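Lipoprotein (Streptococcus pneumoniae serotype 4, PDB 6JF1) probably captures L-methionine outside the cell as the lipid-anchored substrate-binding protein of an ABC importer, closing its two lobes around the amino acid. Local coordinates at residues V33-S38 and V201-V206; Y106-R111 and G270-V275; R111-L116 and A209-K214. All blocks are in the same frame, centred on the assembly; numbering follows the deposited sequence.

Contact 1: residues V33-S38 and V201-V206; sequences VNRSGS and VNNTFV. With MET (methionine), chain B.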
ATOM      1  N   VAL A  33      -4.236  -6.621  -3.654  1.00 18.51           N
ATOM      2  CA  VAL A  33      -3.705  -6.018  -4.825  1.00 18.76           C
ATOM      3  C   VAL A  33      -2.427  -6.789  -5.222  1.00 19.72           C
ATOM      4  O   VAL A  33      -1.520  -7.063  -4.380  1.00 18.47           O
ATOM      5  CB  VAL A  33      -3.480  -4.504  -4.566  1.00 18.28           C
ATOM      6  CG1 VAL A  33      -2.818  -3.818  -5.767  1.00 17.53           C
ATOM      7  CG2 VAL A  33      -4.829  -3.825  -4.292  1.00 18.98           C
ATOM      8  N   ASN A  34      -2.316  -7.109  -6.503  1.00 19.22           N
ATOM      9  CA  ASN A  34      -1.201  -7.951  -7.042  1.00 20.90           C
ATOM     10  C   ASN A  34       0.166  -7.312  -6.748  1.00 21.88           C
ATOM     11  O   ASN A  34       0.333  -6.102  -6.854  1.00 21.38           O
ATOM     12  CB  ASN A  34      -1.383  -8.285  -8.529  1.00 20.51           C
ATOM     13  CG  ASN A  34      -1.571  -7.099  -9.470  1.00 22.18           C
ATOM     14  OD1 ASN A  34      -1.293  -5.937  -9.152  1.00 23.31           O
ATOM     15  ND2 ASN A  34      -2.031  -7.392 -10.671  1.00 22.73           N
ATOM     16  N   ARG A  35       1.126  -8.144  -6.335  1.00 20.00           N
ATOM     17  CA  ARG A  35       2.518  -7.718  -6.133  1.00 23.12           C
ATOM     18  C   ARG A  35       3.444  -8.723  -6.839  1.00 24.03           C
ATOM     19  O   ARG A  35       3.053  -9.824  -7.095  1.00 25.26           O
ATOM     20  CB  ARG A  35       2.861  -7.631  -4.636  1.00 20.33           C
ATOM     21  CG  ARG A  35       1.976  -6.640  -3.893  1.00 21.81           C
ATOM     22  CD  ARG A  35       2.346  -6.521  -2.441  1.00 21.05           C
ATOM     23  NE  ARG A  35       3.735  -6.106  -2.220  1.00 23.77           N
ATOM     24  CZ  ARG A  35       4.263  -5.966  -1.001  1.00 25.67           C
ATOM     25  NH1 ARG A  35       3.510  -6.175   0.071  1.00 23.88           N
ATOM     26  NH2 ARG A  35       5.528  -5.602  -0.861  1.00 25.97           N
ATOM     27  N   SER A  36       4.657  -8.307  -7.146  1.00 27.70           N
ATOM     28  CA  SER A  36       5.583  -9.064  -8.009  1.00 31.14           C
ATOM     29  C   SER A  36       6.659  -9.793  -7.201  1.00 32.02           C
ATOM     30  O   SER A  36       6.841  -9.575  -6.016  1.00 31.20           O
ATOM     31  CB  SER A  36       6.237  -8.117  -8.989  1.00 31.57           C
ATOM     32  OG  SER A  36       5.262  -7.678  -9.915  1.00 33.69           O
ATOM     33  N   GLY A  37       7.388 -10.657  -7.901  1.00 39.22           N
ATOM     34  CA  GLY A  37       8.455 -11.452  -7.305  1.00 36.83           C
ATOM     35  C   GLY A  37       7.952 -12.345  -6.183  1.00 37.11           C
ATOM     36  O   GLY A  37       6.943 -13.042  -6.275  1.00 36.37           O
ATOM     37  N   SER A  38       8.670 -12.327  -5.087  1.00 33.43           N
ATOM     38  CA  SER A  38       8.365 -13.276  -4.063  1.00 33.34           C
ATOM     39  C   SER A  38       7.399 -12.688  -3.009  1.00 27.08           C
ATOM     40  O   SER A  38       7.218 -13.313  -1.972  1.00 23.34           O
ATOM     41  CB  SER A  38       9.681 -13.708  -3.439  1.00 37.39           C
ATOM     42  OG  SER A  38      10.504 -14.283  -4.441  1.00 52.81           O
ATOM     43  N   VAL A 201       5.958   6.436  -4.513  1.00 23.29           N
ATOM     44  CA  VAL A 201       5.477   5.114  -4.893  1.00 22.21           C
ATOM     45  C   VAL A 201       5.240   4.230  -3.658  1.00 20.17           C
ATOM     46  O   VAL A 201       6.174   3.943  -2.897  1.00 21.23           O
ATOM     47  CB  VAL A 201       6.458   4.424  -5.844  1.00 22.31           C
ATOM     48  CG1 VAL A 201       5.870   3.086  -6.270  1.00 20.39           C
ATOM     49  CG2 VAL A 201       6.792   5.315  -7.049  1.00 21.83           C
ATOM     50  N   ASN A 202       3.999   3.776  -3.500  1.00 17.59           N
ATOM     51  CA  ASN A 202       3.611   2.772  -2.503  1.00 19.63           C
ATOM     52  C   ASN A 202       4.332   1.435  -2.755  1.00 21.03           C
ATOM     53  O   ASN A 202       4.511   1.018  -3.921  1.00 19.82           O
ATOM     54  CB  ASN A 202       2.112   2.496  -2.551  1.00 19.04           C
ATOM     55  CG  ASN A 202       1.263   3.688  -2.142  1.00 19.22           C
ATOM     56  OD1 ASN A 202       0.817   4.451  -2.993  1.00 20.37           O
ATOM     57  ND2 ASN A 202       0.984   3.825  -0.852  1.00 18.95           N
ATOM     58  N   ASN A 203       4.673   0.748  -1.665  1.00 19.84           N
ATOM     59  CA  ASN A 203       5.425  -0.547  -1.684  1.00 20.28           C
ATOM     60  C   ASN A 203       4.741  -1.559  -2.606  1.00 22.53           C
ATOM     61  O   ASN A 203       5.418  -2.427  -3.208  1.00 22.48           O
ATOM     62  CB  ASN A 203       5.531  -1.170  -0.282  1.00 21.23           C
ATOM     63  CG  ASN A 203       4.204  -1.705   0.238  1.00 21.76           C
ATOM     64  OD1 ASN A 203       3.186  -1.014   0.198  1.00 21.20           O
ATOM     65  ND2 ASN A 203       4.195  -2.941   0.713  1.00 20.07           N
ATOM     66  N   THR A 204       3.415  -1.486  -2.688  1.00 19.76           N
ATOM     67  CA  THR A 204       2.650  -2.431  -3.493  1.00 19.77           C
ATOM     68  C   THR A 204       3.171  -2.515  -4.943  1.00 21.09           C
ATOM     69  O   THR A 204       3.039  -3.572  -5.576  1.00 20.10           O
ATOM     70  CB  THR A 204       1.194  -1.959  -3.589  1.00 22.03           C
ATOM     71  OG1 THR A 204       0.816  -1.493  -2.291  1.00 22.66           O
ATOM     72  CG2 THR A 204       0.244  -3.059  -4.030  1.00 21.56           C
ATOM     73  N   PHE A 205       3.728  -1.420  -5.494  1.00 20.83           N
ATOM     74  CA  PHE A 205       3.913  -1.294  -6.999  1.00 23.20           C
ATOM     75  C   PHE A 205       5.412  -1.295  -7.353  1.00 24.71           C
ATOM     76  O   PHE A 205       5.797  -1.255  -8.521  1.00 26.17           O
ATOM     77  CB  PHE A 205       3.209  -0.043  -7.522  1.00 19.07           C
ATOM     78  CG  PHE A 205       1.751  -0.004  -7.127  1.00 19.17           C
ATOM     79  CD1 PHE A 205       0.869  -0.995  -7.565  1.00 17.35           C
ATOM     80  CD2 PHE A 205       1.292   0.984  -6.254  1.00 17.44           C
ATOM     81  CE1 PHE A 205      -0.463  -0.974  -7.168  1.00 20.10           C
ATOM     82  CE2 PHE A 205      -0.046   1.022  -5.882  1.00 17.05           C
ATOM     83  CZ  PHE A 205      -0.913   0.045  -6.330  1.00 19.13           C
ATOM     84  N   VAL A 206       6.226  -1.368  -6.321  1.00 23.56           N
ATOM     85  CA  VAL A 206       7.657  -1.174  -6.433  1.00 25.52           C
ATOM     86  C   VAL A 206       8.258  -2.310  -7.287  1.00 27.19           C
ATOM     87  O   VAL A 206       9.027  -2.059  -8.217  1.00 27.98           O
ATOM     88  CB  VAL A 206       8.245  -1.158  -5.011  1.00 26.58           C
ATOM     89  CG1 VAL A 206       9.686  -1.628  -4.973  1.00 30.92           C
ATOM     90  CG2 VAL A 206       8.089   0.218  -4.386  1.00 25.32           C
TER
HETATM   91  N   MET B 301       0.630  -1.286   1.221  1.00 19.92           N
HETATM   92  CA  MET B 301       0.293   0.170   0.984  1.00 19.24           C
HETATM   93  C   MET B 301       1.202   1.014   1.878  1.00 20.37           C
HETATM   94  O   MET B 301       1.701   2.069   1.437  1.00 21.38           O
HETATM   95  CB  MET B 301      -1.171   0.462   1.348  1.00 19.03           C
HETATM   96  CG  MET B 301      -1.673   1.805   0.773  1.00 16.76           C
HETATM   97  SD  MET B 301      -3.405   2.097   1.230  1.00 16.55           S
HETATM   98  CE  MET B 301      -4.269   1.112  -0.004  1.00 14.85           C
HETATM   99  OXT MET B 301       1.485   0.591   3.036  1.00 19.41           O
HETATM  100  O   HOH W   1       2.209  -4.636  -8.487  1.00 24.49           O
HETATM  101  O   HOH W   2       4.774  -5.056  -7.245  1.00 23.37           O
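Thr204 faces Val33 and Arg35 where the two lobes of a periplasmic-binding-protein fold close over methionine. The apolar part is small: Val33 CG1 lies 3.6 Å from Thr204 CG2 and 3.9 Å from Phe205 CE1. With Val33 CG1 anti to the backbone N (chi1 176°), this branch serves both partners. Arg35 adds its aliphatic part, CG packing against the same Thr204 methyl, while Thr204 OG1 turns to Tyr65 OH.

Among the polar groups, Asn203 ND2 stands over one face of the Arg35 guanidinium, 3.4 Å from NH2, with the amide and guanidinium planes 73° apart. Both are donors, so they do not bond to each other; instead both reach the Asp272 carboxylate, and Arg35 also pairs with Glu39.

Two waters complete the join between the lobes. Each donates to Thr204 O; water 1 also donates to Asn34 O, at 2.9 Å, and water 2 accepts from Ser36 N.

Segment 201-206 supplies part of the methionine grip, with Arg146 and Asn231 bonding the ligand as well. Asn202 ND2 gives a nearly straight bond (164°) to the ligand's O, and the ligand's N donates to Asn203 OD1 at 2.8 Å.

Contact 2: residues Y106-R111 and G270-V275; sequences YISPIR and GLDQPV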
ATOM      1  N   TYR A 106       1.938  -5.214   8.394  1.00 18.00           N
ATOM      2  CA  TYR A 106       3.233  -4.666   8.219  1.00 16.52           C
ATOM      3  C   TYR A 106       3.131  -3.138   7.995  1.00 18.19           C
ATOM      4  O   TYR A 106       2.034  -2.584   7.781  1.00 17.63           O
ATOM      5  CB  TYR A 106       3.890  -5.428   7.075  1.00 16.24           C
ATOM      6  CG  TYR A 106       3.277  -5.119   5.736  1.00 18.78           C
ATOM      7  CD1 TYR A 106       3.690  -3.981   5.069  1.00 19.56           C
ATOM      8  CD2 TYR A 106       2.336  -5.944   5.123  1.00 18.33           C
ATOM      9  CE1 TYR A 106       3.191  -3.649   3.822  1.00 21.09           C
ATOM     10  CE2 TYR A 106       1.824  -5.618   3.866  1.00 19.21           C
ATOM     11  CZ  TYR A 106       2.242  -4.454   3.229  1.00 20.00           C
ATOM     12  OH  TYR A 106       1.778  -4.019   2.015  1.00 17.66           O
ATOM     13  N   ILE A 107       4.272  -2.453   8.093  1.00 19.34           N
ATOM     14  CA  ILE A 107       4.422  -1.073   7.653  1.00 19.64           C
ATOM     15  C   ILE A 107       5.511  -1.067   6.580  1.00 20.68           C
ATOM     16  O   ILE A 107       6.420  -1.889   6.605  1.00 20.76           O
ATOM     17  CB  ILE A 107       4.744  -0.139   8.829  1.00 21.31           C
ATOM     18  CG1 ILE A 107       4.595   1.329   8.426  1.00 22.57           C
ATOM     19  CG2 ILE A 107       6.136  -0.460   9.416  1.00 23.33           C
ATOM     20  CD1 ILE A 107       4.759   2.322   9.578  1.00 22.90           C
ATOM     21  N   SER A 108       5.299  -0.240   5.561  1.00 20.77           N
ATOM     22  CA  SER A 108       6.296   0.031   4.559  1.00 21.59           C
ATOM     23  C   SER A 108       6.345   1.551   4.271  1.00 23.05           C
ATOM     24  O   SER A 108       5.643   2.035   3.380  1.00 22.53           O
ATOM     25  CB  SER A 108       5.959  -0.757   3.312  1.00 20.85           C
ATOM     26  OG  SER A 108       7.060  -0.723   2.428  1.00 22.74           O
ATOM     27  N   PRO A 109       7.183   2.302   5.008  1.00 23.25           N
ATOM     28  CA  PRO A 109       7.238   3.755   4.857  1.00 24.30           C
ATOM     29  C   PRO A 109       7.411   4.161   3.380  1.00 24.86           C
ATOM     30  O   PRO A 109       8.272   3.618   2.657  1.00 24.58           O
ATOM     31  CB  PRO A 109       8.444   4.201   5.698  1.00 26.23           C
ATOM     32  CG  PRO A 109       8.572   3.126   6.753  1.00 26.72           C
ATOM     33  CD  PRO A 109       8.166   1.855   6.024  1.00 24.36           C
ATOM     34  N   ILE A 110       6.548   5.058   2.900  1.00 22.51           N
ATOM     35  CA  ILE A 110       6.511   5.324   1.453  1.00 21.15           C
ATOM     36  C   ILE A 110       7.793   6.068   1.043  1.00 21.05           C
ATOM     37  O   ILE A 110       8.378   6.799   1.861  1.00 24.66           O
ATOM     38  CB  ILE A 110       5.236   6.124   1.097  1.00 23.01           C
ATOM     39  CG1 ILE A 110       4.847   5.941  -0.374  1.00 22.33           C
ATOM     40  CG2 ILE A 110       5.373   7.598   1.500  1.00 19.99           C
ATOM     41  CD1 ILE A 110       3.428   6.339  -0.666  1.00 23.33           C
ATOM     42  N   ARG A 111       8.204   5.945  -0.222  1.00 21.43           N
ATOM     43  CA  ARG A 111       9.477   6.475  -0.651  1.00 22.88           C
ATOM     44  C   ARG A 111       9.303   7.309  -1.921  1.00 25.56           C
ATOM     45  O   ARG A 111       8.414   7.066  -2.745  1.00 23.43           O
ATOM     46  CB  ARG A 111      10.488   5.342  -0.906  1.00 23.92           C
ATOM     47  CG  ARG A 111      11.131   4.823   0.372  1.00 27.32           C
ATOM     48  CD  ARG A 111      11.559   3.372   0.253  1.00 31.62           C
ATOM     49  NE  ARG A 111      12.405   3.069   1.393  1.00 30.32           N
ATOM     50  CZ  ARG A 111      12.058   2.368   2.473  1.00 37.58           C
ATOM     51  NH1 ARG A 111      10.793   2.039   2.738  1.00 35.62           N
ATOM     52  NH2 ARG A 111      13.019   1.981   3.294  1.00 35.62           N
ATOM     53  N   GLY A 270      13.045  -7.023   3.055  1.00 26.90           N
ATOM     54  CA  GLY A 270      13.023  -5.912   4.029  1.00 23.56           C
ATOM     55  C   GLY A 270      12.063  -4.773   3.648  1.00 22.79           C
ATOM     56  O   GLY A 270      11.793  -3.909   4.470  1.00 25.19           O
ATOM     57  N   LEU A 271      11.531  -4.730   2.431  1.00 23.13           N
ATOM     58  CA  LEU A 271      10.581  -3.625   2.056  1.00 23.96           C
ATOM     59  C   LEU A 271       9.361  -3.598   3.004  1.00 22.36           C
ATOM     60  O   LEU A 271       8.881  -2.528   3.353  1.00 21.88           O
ATOM     61  CB  LEU A 271      10.164  -3.789   0.592  1.00 22.54           C
ATOM     62  CG  LEU A 271       9.105  -2.814   0.050  1.00 23.65           C
ATOM     63  CD1 LEU A 271       9.594  -1.368   0.064  1.00 21.59           C
ATOM     64  CD2 LEU A 271       8.718  -3.220  -1.369  1.00 23.34           C
ATOM     65  N   ASP A 272       8.864  -4.752   3.437  1.00 21.78           N
ATOM     66  CA  ASP A 272       7.719  -4.779   4.348  1.00 23.17           C
ATOM     67  C   ASP A 272       8.184  -5.137   5.766  1.00 25.37           C
ATOM     68  O   ASP A 272       8.836  -6.189   5.993  1.00 22.96           O
ATOM     69  CB  ASP A 272       6.717  -5.857   3.952  1.00 24.69           C
ATOM     70  CG  ASP A 272       5.991  -5.653   2.626  1.00 25.04           C
ATOM     71  OD1 ASP A 272       6.347  -4.718   1.872  1.00 24.81           O
ATOM     72  OD2 ASP A 272       5.041  -6.445   2.370  1.00 23.87           O
ATOM     73  N   GLN A 273       7.784  -4.325   6.727  1.00 24.01           N
ATOM     74  CA  GLN A 273       8.239  -4.510   8.091  1.00 24.72           C
ATOM     75  C   GLN A 273       7.077  -4.991   8.974  1.00 24.48           C
ATOM     76  O   GLN A 273       6.177  -4.210   9.301  1.00 25.20           O
ATOM     77  CB  GLN A 273       8.836  -3.200   8.607  1.00 26.53           C
ATOM     78  CG  GLN A 273       9.138  -3.292  10.095  1.00 34.29           C
ATOM     79  CD  GLN A 273       9.646  -2.006  10.698  1.00 46.67           C
ATOM     80  OE1 GLN A 273      10.174  -1.132  10.009  1.00 49.65           O
ATOM     81  NE2 GLN A 273       9.507  -1.891  12.013  1.00 54.00           N
ATOM     82  N   PRO A 274       7.090  -6.257   9.395  1.00 22.25           N
ATOM     83  CA  PRO A 274       5.995  -6.797  10.238  1.00 23.86           C
ATOM     84  C   PRO A 274       5.860  -5.999  11.540  1.00 24.71           C
ATOM     85  O   PRO A 274       6.865  -5.560  12.084  1.00 22.56           O
ATOM     86  CB  PRO A 274       6.443  -8.234  10.590  1.00 24.09           C
ATOM     87  CG  PRO A 274       7.356  -8.584   9.421  1.00 27.11           C
ATOM     88  CD  PRO A 274       8.115  -7.289   9.186  1.00 24.01           C
ATOM     89  N   VAL A 275       4.627  -5.805  12.026  1.00 25.85           N
ATOM     90  CA  VAL A 275       4.399  -5.001  13.214  1.00 28.24           C
ATOM     91  C   VAL A 275       3.737  -5.811  14.345  1.00 28.79           C
ATOM     92  O   VAL A 275       3.198  -5.188  15.230  1.00 39.55           O
ATOM     93  CB  VAL A 275       3.602  -3.706  12.902  1.00 27.94           C
ATOM     94  CG1 VAL A 275       4.385  -2.755  12.023  1.00 25.67           C
ATOM     95  CG2 VAL A 275       2.251  -3.990  12.269  1.00 30.40           C
TER
HETATM   96  O   HOH W   3      10.510  -0.742   4.669  1.00 34.93           O
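Ile107 and Gln273 form an antiparallel hydrogen-bonded pair that adds the short strand 273-274 to the edge of the large sheet. Ile107 N donates to Gln273 O at 2.9 Å, and Gln273 N returns a bond to Ile107 O at 2.8 Å. Next to them Tyr106 and Pro274 make a non-hydrogen-bonded pair, and Tyr106 CA comes within 3.2 Å of Gln273 O in a CA-H...O contact.

One more hydrogen bond extends the pairing past the strand. Ser108 OG is swung anti to its own N (chi1 -168°) and donates to Leu271 O at 2.7 Å, coming from above the carbonyl plane. The same oxygen accepts a hydrogen bond from water 3, which is also weakly held by Arg111 NH1.

Flat groups stack at Tyr106. The Asp272 carboxylate lies almost parallel to the ring, the planes 8° apart, with OD2 3.5 Å above the ring centre; Asp272 CB makes a CH-pi contact with the same face. Arg42 and Arg35 both salt-bridge OD2, which would offset the negative charge that the carboxylate brings over the ring face. Tyr106 OH bonds to Asn203 of the opposite lobe, tying the stacked pair to the methionine pocket.

Apolar packing is lighter. Ile107 CG2 meets Val275 CG1 at 3.9 Å, the two side chains crossing at about a right angle, and the aliphatic part of Gln273 lies along the same CG2.

Beyond Ile107 the chain leaves this sheet, and at Arg111 it enters the strand of the other lobe, so the arrangement is an edge-strand pairing at a segment that connects the two lobes beside the ligand cleft, as in two-lobed substrate-binding proteins.

Contact 3: residues R111-L116 and A209-K214; sequences RLYSGL and AKLDYK. With ZN (zinc ion), chain L.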
ATOM      1  N   ARG A 111       8.204   5.945  -0.222  1.00 21.43           N
ATOM      2  CA  ARG A 111       9.477   6.475  -0.651  1.00 22.88           C
ATOM      3  C   ARG A 111       9.303   7.309  -1.921  1.00 25.56           C
ATOM      4  O   ARG A 111       8.414   7.066  -2.745  1.00 23.43           O
ATOM      5  CB  ARG A 111      10.488   5.342  -0.906  1.00 23.92           C
ATOM      6  CG  ARG A 111      11.131   4.823   0.372  1.00 27.32           C
ATOM      7  CD  ARG A 111      11.559   3.372   0.253  1.00 31.62           C
ATOM      8  NE  ARG A 111      12.405   3.069   1.393  1.00 30.32           N
ATOM      9  CZ  ARG A 111      12.058   2.368   2.473  1.00 37.58           C
ATOM     10  NH1 ARG A 111      10.793   2.039   2.738  1.00 35.62           N
ATOM     11  NH2 ARG A 111      13.019   1.981   3.294  1.00 35.62           N
ATOM     12  N   LEU A 112      10.207   8.272  -2.051  1.00 25.02           N
ATOM     13  CA  LEU A 112      10.355   9.026  -3.252  1.00 24.15           C
ATOM     14  C   LEU A 112      11.489   8.415  -4.085  1.00 25.04           C
ATOM     15  O   LEU A 112      12.567   8.120  -3.550  1.00 22.23           O
ATOM     16  CB  LEU A 112      10.671  10.473  -2.873  1.00 24.29           C
ATOM     17  CG  LEU A 112      10.921  11.377  -4.079  1.00 28.79           C
ATOM     18  CD1 LEU A 112       9.592  11.774  -4.719  1.00 25.94           C
ATOM     19  CD2 LEU A 112      11.743  12.600  -3.654  1.00 28.48           C
ATOM     20  N   TYR A 113      11.219   8.225  -5.381  1.00 23.61           N
ATOM     21  CA  TYR A 113      12.164   7.550  -6.301  1.00 27.03           C
ATOM     22  C   TYR A 113      12.552   8.518  -7.424  1.00 27.31           C
ATOM     23  O   TYR A 113      11.720   9.320  -7.870  1.00 23.06           O
ATOM     24  CB  TYR A 113      11.536   6.307  -6.937  1.00 25.69           C
ATOM     25  CG  TYR A 113      11.281   5.195  -5.948  1.00 29.16           C
ATOM     26  CD1 TYR A 113      10.098   5.155  -5.215  1.00 28.04           C
ATOM     27  CD2 TYR A 113      12.253   4.224  -5.674  1.00 28.93           C
ATOM     28  CE1 TYR A 113       9.868   4.160  -4.270  1.00 27.52           C
ATOM     29  CE2 TYR A 113      12.028   3.220  -4.732  1.00 28.91           C
ATOM     30  CZ  TYR A 113      10.828   3.188  -4.027  1.00 27.18           C
ATOM     31  OH  TYR A 113      10.574   2.207  -3.102  1.00 26.44           O
ATOM     32  N   SER A 114      13.805   8.414  -7.874  1.00 27.13           N
ATOM     33  CA  SER A 114      14.243   9.206  -8.996  1.00 32.42           C
ATOM     34  C   SER A 114      13.559   8.705 -10.267  1.00 33.12           C
ATOM     35  O   SER A 114      13.385   7.483 -10.468  1.00 30.06           O
ATOM     36  CB  SER A 114      15.751   9.158  -9.156  1.00 32.20           C
ATOM     37  OG  SER A 114      16.132   9.721 -10.414  1.00 36.59           O
ATOM     38  N   GLY A 115      13.282   9.661 -11.152  1.00 32.00           N
ATOM     39  CA  GLY A 115      12.969   9.357 -12.557  1.00 34.65           C
ATOM     40  C   GLY A 115      14.140   8.636 -13.207  1.00 34.61           C
ATOM     41  O   GLY A 115      15.262   8.689 -12.686  1.00 32.84           O
ATOM     42  N   LEU A 116      13.871   7.944 -14.312  1.00 36.19           N
ATOM     43  CA  LEU A 116      14.837   7.021 -14.914  1.00 39.23           C
ATOM     44  C   LEU A 116      15.246   7.535 -16.298  1.00 41.64           C
ATOM     45  O   LEU A 116      14.427   8.124 -17.017  1.00 41.04           O
ATOM     46  CB  LEU A 116      14.221   5.618 -15.014  1.00 44.05           C
ATOM     47  CG  LEU A 116      13.819   4.946 -13.697  1.00 44.74           C
ATOM     48  CD1 LEU A 116      12.906   3.755 -13.950  1.00 41.05           C
ATOM     49  CD2 LEU A 116      15.038   4.517 -12.903  1.00 42.66           C
ATOM     50  N   ALA A 209       7.597  -2.615 -11.130  1.00 30.22           N
ATOM     51  CA  ALA A 209       8.296  -1.615 -11.958  1.00 34.37           C
ATOM     52  C   ALA A 209       9.811  -1.871 -11.928  1.00 30.99           C
ATOM     53  O   ALA A 209      10.597  -1.140 -12.493  1.00 34.47           O
ATOM     54  CB  ALA A 209       7.949  -0.224 -11.472  1.00 34.18           C
ATOM     55  N   LYS A 210      10.199  -2.896 -11.212  1.00 34.50           N
ATOM     56  CA  LYS A 210      11.589  -3.289 -11.034  1.00 36.63           C
ATOM     57  C   LYS A 210      12.366  -2.203 -10.277  1.00 36.19           C
ATOM     58  O   LYS A 210      13.527  -1.967 -10.586  1.00 39.69           O
ATOM     59  CB  LYS A 210      12.253  -3.621 -12.382  1.00 38.71           C
ATOM     60  CG  LYS A 210      11.378  -4.257 -13.458  1.00 46.15           C
ATOM     61  N   LEU A 211      11.774  -1.542  -9.287  1.00 33.44           N
ATOM     62  CA  LEU A 211      12.541  -0.541  -8.528  1.00 33.02           C
ATOM     63  C   LEU A 211      13.232  -1.179  -7.317  1.00 33.34           C
ATOM     64  O   LEU A 211      12.733  -2.144  -6.707  1.00 34.92           O
ATOM     65  CB  LEU A 211      11.624   0.591  -8.049  1.00 31.63           C
ATOM     66  CG  LEU A 211      10.713   1.192  -9.108  1.00 33.51           C
ATOM     67  CD1 LEU A 211       9.833   2.245  -8.460  1.00 31.89           C
ATOM     68  CD2 LEU A 211      11.529   1.806 -10.246  1.00 32.82           C
ATOM     69  N   ASP A 212      14.342  -0.555  -6.946  1.00 31.07           N
ATOM     70  CA  ASP A 212      15.095  -0.918  -5.782  1.00 32.30           C
ATOM     71  C   ASP A 212      14.826   0.107  -4.674  1.00 29.93           C
ATOM     72  O   ASP A 212      15.341   1.230  -4.729  1.00 32.18           O
ATOM     73  CB  ASP A 212      16.598  -0.962  -6.095  1.00 32.22           C
ATOM     74  CG  ASP A 212      17.389  -1.593  -4.957  1.00 32.72           C
ATOM     75  OD1 ASP A 212      16.905  -1.531  -3.787  1.00 32.45           O
ATOM     76  OD2 ASP A 212      18.470  -2.186  -5.240  1.00 43.89           O
ATOM     77  N   TYR A 213      14.048  -0.292  -3.666  1.00 31.03           N
ATOM     78  CA  TYR A 213      13.546   0.646  -2.650  1.00 29.28           C
ATOM     79  C   TYR A 213      14.724   1.250  -1.863  1.00 30.40           C
ATOM     80  O   TYR A 213      14.650   2.337  -1.275  1.00 28.58           O
ATOM     81  CB  TYR A 213      12.549  -0.084  -1.738  1.00 28.40           C
ATOM     82  CG  TYR A 213      13.137  -0.939  -0.639  1.00 26.63           C
ATOM     83  CD1 TYR A 213      13.385  -0.419   0.628  1.00 26.50           C
ATOM     84  CD2 TYR A 213      13.362  -2.293  -0.835  1.00 26.19           C
ATOM     85  CE1 TYR A 213      13.884  -1.209   1.656  1.00 27.89           C
ATOM     86  CE2 TYR A 213      13.865  -3.096   0.179  1.00 26.01           C
ATOM     87  CZ  TYR A 213      14.118  -2.556   1.425  1.00 27.90           C
ATOM     88  OH  TYR A 213      14.638  -3.348   2.403  1.00 29.09           O
ATOM     89  N   LYS A 214      15.814   0.502  -1.808  1.00 29.22           N
ATOM     90  CA  LYS A 214      16.971   0.912  -1.052  1.00 31.42           C
ATOM     91  C   LYS A 214      17.706   2.038  -1.795  1.00 33.50           C
ATOM     92  O   LYS A 214      18.512   2.703  -1.172  1.00 29.90           O
ATOM     93  CB  LYS A 214      17.891  -0.289  -0.786  1.00 36.52           C
ATOM     94  CG  LYS A 214      17.497  -1.167   0.397  1.00 37.92           C
ATOM     95  CD  LYS A 214      18.330  -2.433   0.480  1.00 49.66           C
ATOM     96  CE  LYS A 214      18.093  -3.350  -0.703  1.00 53.26           C
ATOM     97  NZ  LYS A 214      18.121  -4.783  -0.316  1.00 61.64           N
TER
HETATM   98 ZN    ZN L 311      19.468  -2.823  -3.708  0.80 50.60          ZN
HETATM   99  O   HOH W   4      14.787   3.523   1.407  1.00 43.57           O
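Tyr213 O is held by water 4, which donates to it at 2.9 Å, and by Ser216 OG, while Arg111 NE lies 3.6 Å away. Water 4 also sits next to Arg111 NE, but so close that the details of that link are doubtful. The extended Arg111 chain then brings its guanidinium to the Tyr213 ring with the two planes nearly perpendicular, 86° apart: the ring's edge, through CD1, sits over one guanidinium face, 3.6 Å from CZ. Tyr213 OH is bonded to Asp269 O.

Tyr113 is met from two directions. Leu211 CD1 stands over the centre of its ring, a CH-pi contact with 4.2 Å to the centroid, only 12° off the normal. At the edge, near the ring plane, come Asp212 O and Tyr213 CA, and Tyr113 OH is 3.3 Å from Tyr213 CB.

Asp212 itself forms an Asx turn, OD1 accepting from Lys214 N, and its OD2 binds a zinc ion at 1.9 Å.

The 209-214 loop thus lies over one side of strand 111-117 in the second lobe, linking strands 198-201 and 218-219, both of which run antiparallel to that strand.

Overall arrangement
From the N terminus, strand 27-33 of the first lobe leads into 33-38, which waits for 201-206 of the second lobe; contact 1 closes that long loop. Meanwhile strand 100-107 finishes in the first lobe, and 106-111 passes across to strand 111-117. Contact 3 closes the shorter loop from there to 209-214, inside the second lobe. Contact 2 closes last, when the C-terminal 270-275 returns to the first sheet. Contact 3 is nested within contact 2, with Arg111 common to both, and contact 1 crosses each of them. Tyr213 OH touches Gly270 and Leu271, while 201-206 borders both other contacts, so the three adjoin, contacts 1 and 2 at the methionine cleft and contact 3 farther out on the second lobe.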